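Local coordinates for putative phosphinothricin acetyltransferase YwnH (Bacillus subtilis, PDB 1VHS), which probably acetylates the amino group of phosphinothricin with acetyl-CoA, thereby conferring resistance to phosphinothricin tripeptide (bialaphos), at residues W67-T72 with E84-I89. Numbering follows the deposited sequence.
Sequences WISFET and EVSIYI
Ile68 CG2 meets Val85 CG2 at 3.9 Å, the two side chains lying alongside each other; Ile68 and Ile87 face helix 98-109, while the larger ring of Phe70 extends this face to Ala110 and Leu113. Beta-branched Ile68, Val85 and Ile87 fill it close to the backbone. On the other face Trp67 and Tyr88 lie side by side. Trp67 CG sits between its backbone N and carbonyl carbon (chi1 51°), which leans the indole toward the neighbouring strand: Tyr88 CB rests over its five-membered ring, while the six-membered ring and the phenol, tilted by 23°, are slid apart with centroids separated by 4.7 Å. Between the strands, Trp67, Ser69 and Glu71 each exchange two backbone hydrogen bonds with Tyr88, Ser86 and Glu84 respectively. Short serines keep their hydroxyls near the sheet, beside the indole. Ser69 OG donates to Glu71 OE2 (2.8 Å) on the anti side of the carboxylate; Trp44 NE1 and a water, which reaches Ser86 OG in one of its two conformers, also hydrogen-bond to this strong acceptor. The strands form a central antiparallel hairpin of the GNAT fold; strand 82-89 carries Ile87, Tyr88 and Ile89, predicted to bind acetyl-CoA.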
# COMPACT_ATOMS: atom_id res chain seq x y z
N TRP A 67 0.99 5.75 5.16
CA TRP A 67 1.06 4.45 5.81
C TRP A 67 1.47 3.35 4.85
O TRP A 67 1.33 3.48 3.63
CB TRP A 67 -0.26 4.08 6.52
CG TRP A 67 -1.55 4.20 5.73
CD1 TRP A 67 -2.38 5.28 5.67
CD2 TRP A 67 -2.20 3.15 4.99
NE1 TRP A 67 -3.51 4.97 4.95
CE2 TRP A 67 -3.42 3.68 4.52
CE3 TRP A 67 -1.86 1.83 4.68
CZ2 TRP A 67 -4.32 2.92 3.76
CZ3 TRP A 67 -2.75 1.07 3.92
CH2 TRP A 67 -3.97 1.62 3.47
N ILE A 68 2.01 2.28 5.42
CA ILE A 68 2.46 1.11 4.67
C ILE A 68 1.81 -0.11 5.31
O ILE A 68 1.94 -0.34 6.51
CB ILE A 68 3.99 0.92 4.77
CG1 ILE A 68 4.72 2.19 4.35
CG2 ILE A 68 4.42 -0.24 3.88
CD1 ILE A 68 6.23 2.10 4.57
N SER A 69 1.11 -0.89 4.50
CA SER A 69 0.42 -2.07 4.99
C SER A 69 0.96 -3.33 4.34
O SER A 69 1.11 -3.37 3.12
CB SER A 69 -1.08 -1.94 4.70
OG SER A 69 -1.76 -3.17 4.91
N PHE A 70 1.26 -4.34 5.15
CA PHE A 70 1.70 -5.63 4.62
C PHE A 70 0.48 -6.53 4.82
O PHE A 70 -0.09 -6.58 5.91
CB PHE A 70 2.89 -6.19 5.38
CG PHE A 70 4.18 -5.47 5.10
CD1 PHE A 70 4.59 -4.41 5.89
CD2 PHE A 70 4.97 -5.84 4.01
CE1 PHE A 70 5.76 -3.71 5.60
CE2 PHE A 70 6.15 -5.15 3.71
CZ PHE A 70 6.54 -4.09 4.51
N GLU A 71 0.08 -7.23 3.77
CA GLU A 71 -1.09 -8.10 3.87
C GLU A 71 -0.81 -9.47 3.30
O GLU A 71 0.05 -9.63 2.43
CB GLU A 71 -2.27 -7.45 3.17
CG GLU A 71 -2.75 -6.18 3.87
CD GLU A 71 -3.68 -5.35 3.02
OE1 GLU A 71 -4.63 -5.92 2.44
OE2 GLU A 71 -3.47 -4.12 2.93
N THR A 72 -1.53 -10.47 3.80
CA THR A 72 -1.37 -11.84 3.32
C THR A 72 -1.88 -11.93 1.90
O THR A 72 -2.77 -11.18 1.50
CB THR A 72 -2.17 -12.83 4.18
OG1 THR A 72 -3.56 -12.51 4.10
CG2 THR A 72 -1.73 -12.76 5.62
N GLU A 84 1.58 -8.89 0.23
CA GLU A 84 1.30 -7.73 -0.59
C GLU A 84 1.71 -6.50 0.21
O GLU A 84 1.62 -6.50 1.44
CB GLU A 84 -0.20 -7.64 -0.89
CG GLU A 84 -0.70 -8.76 -1.79
CD GLU A 84 -2.17 -9.08 -1.56
OE1 GLU A 84 -2.98 -8.13 -1.46
OE2 GLU A 84 -2.51 -10.28 -1.50
N VAL A 85 2.22 -5.49 -0.47
CA VAL A 85 2.57 -4.25 0.20
C VAL A 85 1.72 -3.15 -0.43
O VAL A 85 1.62 -3.05 -1.65
CB VAL A 85 4.08 -3.89 0.06
CG1 VAL A 85 4.46 -3.73 -1.41
CG2 VAL A 85 4.36 -2.60 0.83
N SER A 86 1.07 -2.36 0.43
CA SER A 86 0.22 -1.26 -0.02
C SER A 86 0.73 0.02 0.63
O SER A 86 0.98 0.06 1.83
CB SER A 86 -1.24 -1.52 0.39
OG SER A 86 -1.37 -1.59 1.80
N ILE A 87 0.89 1.07 -0.17
CA ILE A 87 1.37 2.34 0.34
C ILE A 87 0.44 3.48 -0.06
O ILE A 87 0.17 3.69 -1.25
CB ILE A 87 2.79 2.63 -0.20
CG1 ILE A 87 3.73 1.50 0.22
CG2 ILE A 87 3.28 3.99 0.31
CD1 ILE A 87 5.14 1.62 -0.34
N TYR A 88 -0.05 4.22 0.93
CA TYR A 88 -0.92 5.36 0.68
C TYR A 88 -0.31 6.61 1.29
O TYR A 88 0.19 6.58 2.42
CB TYR A 88 -2.32 5.13 1.26
CG TYR A 88 -3.14 4.14 0.46
CD1 TYR A 88 -2.94 2.77 0.59
CD2 TYR A 88 -4.09 4.58 -0.46
CE1 TYR A 88 -3.67 1.86 -0.17
CE2 TYR A 88 -4.83 3.68 -1.23
CZ TYR A 88 -4.61 2.32 -1.08
OH TYR A 88 -5.32 1.42 -1.84
N ILE A 89 -0.36 7.70 0.54
CA ILE A 89 0.20 8.97 0.98
C ILE A 89 -0.89 10.03 0.98
O ILE A 89 -1.72 10.08 0.08
CB ILE A 89 1.33 9.42 0.03
CG1 ILE A 89 2.34 8.28 -0.14
CG2 ILE A 89 2.01 10.67 0.58
CD1 ILE A 89 3.40 8.55 -1.19
O HOH W 1 -4.46 -1.83 1.72